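Local structure of beta-glucosidase (Chaetomella raphigera, 6JXG) at residues Leu344-Pro349 with Ile518-Val523. The protein probably hydrolyses terminal, non-reducing beta-D-glucosyl residues, releasing beta-D-glucose, as a secreted glycoside hydrolase family 3 enzyme of cellulose degradation. Residues are numbered along the deposited sequence; the frame is centred on the assembly and turned at random.
Sequences LPLKKP and ILYGSV. With MAN (alpha-D-mannopyranose), chain E.
L346 meets the end of helix 511-519 through backbone and side chain at once. Its N donates to L519 O at 2.9 Å; the N-H...O angle of 162° and C=O...N angle of 170° indicate a nearly straight bond. With CG anti to the carbonyl carbon, one branch reaches Y520: CD1 lies 3.9 Å from the ring centroid and 22° off its normal, a CH-pi contact over one face. The other branch, CD2, lies 3.6 Å from O6 of the O-linked mannose. Packing is tightest where P345, entered through a cis peptide, sets CB 3.5 Å from G521 CA. G521 leaves the helix with positive phi, and its lack of a CB lets the proline come this close. Deeper in, L344 CD2 touches L519 CD2 at 4.0 Å, beside A500 and V502 of strand 498-503. The solvent side is looser: the exposed K347 and K348 turn from the helix end. Shortening L346 to an alanine would keep the backbone bond but is likely to strip the Y520 face of its methyl and open a gap beside the sugar. One directed bond thus pairs L346 N with L519 O and sets the register, while dispersion contacts of L344, P345 and L346 fill in around it.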
ATOM      1  N   LEU A 344      13.063  20.203 -17.302  1.00 17.59           N
ATOM      2  CA  LEU A 344      12.922  18.846 -17.718  1.00 16.19           C
ATOM      3  C   LEU A 344      11.853  18.767 -18.815  1.00 17.05           C
ATOM      4  O   LEU A 344      10.900  19.555 -18.861  1.00 15.06           O
ATOM      5  CB  LEU A 344      12.512  17.971 -16.510  1.00 17.46           C
ATOM      6  CG  LEU A 344      13.565  17.691 -15.416  1.00 17.00           C
ATOM      7  CD1 LEU A 344      12.966  16.903 -14.256  1.00 15.52           C
ATOM      8  CD2 LEU A 344      14.782  16.944 -15.926  1.00 18.77           C
ATOM      9  N   PRO A 345      12.010  17.809 -19.709  1.00 15.90           N
ATOM     10  CA  PRO A 345      13.060  16.819 -19.688  1.00 18.08           C
ATOM     11  C   PRO A 345      14.421  17.372 -20.145  1.00 19.15           C
ATOM     12  O   PRO A 345      14.507  18.436 -20.773  1.00 16.58           O
ATOM     13  CB  PRO A 345      12.588  15.785 -20.731  1.00 16.35           C
ATOM     14  CG  PRO A 345      11.820  16.648 -21.719  1.00 16.56           C
ATOM     15  CD  PRO A 345      11.103  17.635 -20.854  1.00 17.35           C
ATOM     16  N   LEU A 346      15.458  16.631 -19.822  1.00 20.08           N
ATOM     17  CA  LEU A 346      16.805  16.978 -20.271  1.00 20.52           C
ATOM     18  C   LEU A 346      16.922  16.893 -21.783  1.00 23.29           C
ATOM     19  O   LEU A 346      16.262  16.090 -22.427  1.00 24.34           O
ATOM     20  CB  LEU A 346      17.819  16.009 -19.692  1.00 21.66           C
ATOM     21  CG  LEU A 346      17.982  15.874 -18.166  1.00 20.45           C
ATOM     22  CD1 LEU A 346      18.898  14.720 -17.819  1.00 21.69           C
ATOM     23  CD2 LEU A 346      18.515  17.161 -17.594  1.00 22.38           C
ATOM     24  N   LYS A 347      17.797  17.691 -22.355  1.00 27.62           N
ATOM     25  CA  LYS A 347      17.873  17.765 -23.807  1.00 34.63           C
ATOM     26  C   LYS A 347      19.297  18.125 -24.230  1.00 34.81           C
ATOM     27  O   LYS A 347      19.608  19.284 -24.502  1.00 36.16           O
ATOM     28  CB  LYS A 347      16.870  18.828 -24.273  1.00 37.84           C
ATOM     29  CG  LYS A 347      17.121  20.188 -23.645  1.00 41.72           C
ATOM     30  CD  LYS A 347      15.942  20.861 -22.895  1.00 45.65           C
ATOM     31  CE  LYS A 347      16.493  21.448 -21.587  1.00 49.34           C
ATOM     32  NZ  LYS A 347      15.888  22.616 -20.875  1.00 54.13           N
ATOM     33  N   LYS A 348      20.170  17.142 -24.235  1.00 35.42           N
ATOM     34  CA  LYS A 348      21.538  17.332 -24.744  1.00 37.77           C
ATOM     35  C   LYS A 348      22.365  18.322 -23.993  1.00 33.20           C
ATOM     36  O   LYS A 348      23.089  19.115 -24.600  1.00 29.25           O
ATOM     37  CB  LYS A 348      21.547  17.703 -26.242  1.00 38.39           C
ATOM     38  CG  LYS A 348      20.800  16.697 -27.092  1.00 46.08           C
ATOM     39  CD  LYS A 348      21.070  16.911 -28.572  1.00 55.01           C
ATOM     40  CE  LYS A 348      20.358  15.844 -29.381  1.00 57.49           C
ATOM     41  NZ  LYS A 348      19.745  16.453 -30.588  1.00 64.07           N
ATOM     42  N   PRO A 349      22.321  18.260 -22.657  1.00 31.03           N
ATOM     43  CA  PRO A 349      23.221  19.184 -21.925  1.00 33.06           C
ATOM     44  C   PRO A 349      24.702  18.859 -22.196  1.00 32.46           C
ATOM     45  O   PRO A 349      24.995  17.746 -22.552  1.00 28.16           O
ATOM     46  CB  PRO A 349      22.859  18.954 -20.465  1.00 31.89           C
ATOM     47  CG  PRO A 349      22.234  17.604 -20.430  1.00 31.33           C
ATOM     48  CD  PRO A 349      21.620  17.320 -21.771  1.00 31.02           C
ATOM     49  N   ILE A 518      11.607   9.133 -17.457  1.00 15.82           N
ATOM     50  CA  ILE A 518      11.036  10.489 -17.250  1.00 17.04           C
ATOM     51  C   ILE A 518      12.070  11.603 -17.456  1.00 15.94           C
ATOM     52  O   ILE A 518      11.799  12.607 -18.160  1.00 16.57           O
ATOM     53  CB  ILE A 518      10.338  10.584 -15.855  1.00 18.00           C
ATOM     54  CG1 ILE A 518       8.970   9.889 -15.944  1.00 21.93           C
ATOM     55  CG2 ILE A 518      10.149  12.020 -15.353  1.00 16.66           C
ATOM     56  CD1 ILE A 518       9.037   8.554 -15.366  1.00 26.89           C
ATOM     57  N   LEU A 519      13.234  11.456 -16.864  1.00 14.86           N
ATOM     58  CA  LEU A 519      14.256  12.508 -16.960  1.00 16.70           C
ATOM     59  C   LEU A 519      14.637  12.847 -18.377  1.00 16.38           C
ATOM     60  O   LEU A 519      14.824  14.023 -18.679  1.00 17.13           O
ATOM     61  CB  LEU A 519      15.518  12.116 -16.229  1.00 18.14           C
ATOM     62  CG  LEU A 519      15.446  12.064 -14.695  1.00 19.26           C
ATOM     63  CD1 LEU A 519      16.814  11.669 -14.128  1.00 18.45           C
ATOM     64  CD2 LEU A 519      14.936  13.343 -14.081  1.00 20.50           C
ATOM     65  N   TYR A 520      14.745  11.846 -19.246  1.00 16.39           N
ATOM     66  CA  TYR A 520      15.154  12.103 -20.643  1.00 18.35           C
ATOM     67  C   TYR A 520      13.966  12.268 -21.580  1.00 19.45           C
ATOM     68  O   TYR A 520      14.104  12.375 -22.785  1.00 18.93           O
ATOM     69  CB  TYR A 520      16.152  11.022 -21.093  1.00 20.25           C
ATOM     70  CG  TYR A 520      17.582  11.369 -20.708  1.00 21.64           C
ATOM     71  CD1 TYR A 520      18.358  12.234 -21.518  1.00 24.48           C
ATOM     72  CD2 TYR A 520      18.158  10.875 -19.532  1.00 21.60           C
ATOM     73  CE1 TYR A 520      19.662  12.569 -21.165  1.00 25.10           C
ATOM     74  CE2 TYR A 520      19.443  11.229 -19.152  1.00 23.90           C
ATOM     75  CZ  TYR A 520      20.205  12.047 -19.976  1.00 24.94           C
ATOM     76  OH  TYR A 520      21.483  12.371 -19.590  1.00 25.97           O
ATOM     77  N   GLY A 521      12.763  12.252 -21.028  1.00 17.86           N
ATOM     78  CA  GLY A 521      11.585  12.602 -21.759  1.00 18.80           C
ATOM     79  C   GLY A 521      10.959  11.549 -22.656  1.00 17.95           C
ATOM     80  O   GLY A 521      10.124  11.901 -23.478  1.00 17.47           O
ATOM     81  N   SER A 522      11.332  10.275 -22.531  1.00 19.05           N
ATOM     82  CA  SER A 522      10.682   9.262 -23.355  1.00 19.12           C
ATOM     83  C   SER A 522       9.223   9.222 -23.007  1.00 19.04           C
ATOM     84  O   SER A 522       8.355   8.988 -23.879  1.00 19.35           O
ATOM     85  CB  SER A 522      11.332   7.856 -23.226  1.00 20.54           C
ATOM     86  OG  SER A 522      11.333   7.384 -21.868  1.00 22.66           O
ATOM     87  N   VAL A 523       8.925   9.478 -21.734  1.00 17.98           N
ATOM     88  CA  VAL A 523       7.531   9.480 -21.310  1.00 20.87           C
ATOM     89  C   VAL A 523       7.352  10.689 -20.418  1.00 19.32           C
ATOM     90  O   VAL A 523       8.304  11.110 -19.722  1.00 17.14           O
ATOM     91  CB  VAL A 523       7.261   8.194 -20.504  1.00 23.00           C
ATOM     92  CG1 VAL A 523       5.923   8.232 -19.837  1.00 23.27           C
ATOM     93  CG2 VAL A 523       7.409   6.996 -21.441  1.00 23.69           C
TER
HETATM   94  C1  MAN E 804      21.544  21.390 -17.797  1.00 23.08           C
HETATM   95  C2  MAN E 804      21.652  22.811 -18.371  1.00 28.27           C
HETATM   96  C3  MAN E 804      20.428  23.707 -18.162  1.00 29.94           C
HETATM   97  C4  MAN E 804      19.142  22.942 -18.448  1.00 30.55           C
HETATM   98  C5  MAN E 804      19.189  21.748 -17.535  1.00 27.65           C
HETATM   99  C6  MAN E 804      17.878  20.997 -17.523  1.00 28.50           C
HETATM  100  O2  MAN E 804      21.787  22.615 -19.735  1.00 29.66           O
HETATM  101  O3  MAN E 804      20.570  24.760 -19.076  1.00 34.64           O
HETATM  102  O4  MAN E 804      17.955  23.722 -18.219  1.00 34.28           O
HETATM  103  O5  MAN E 804      20.244  20.887 -17.920  1.00 25.70           O
HETATM  104  O6  MAN E 804      17.614  20.430 -18.794  1.00 30.84           O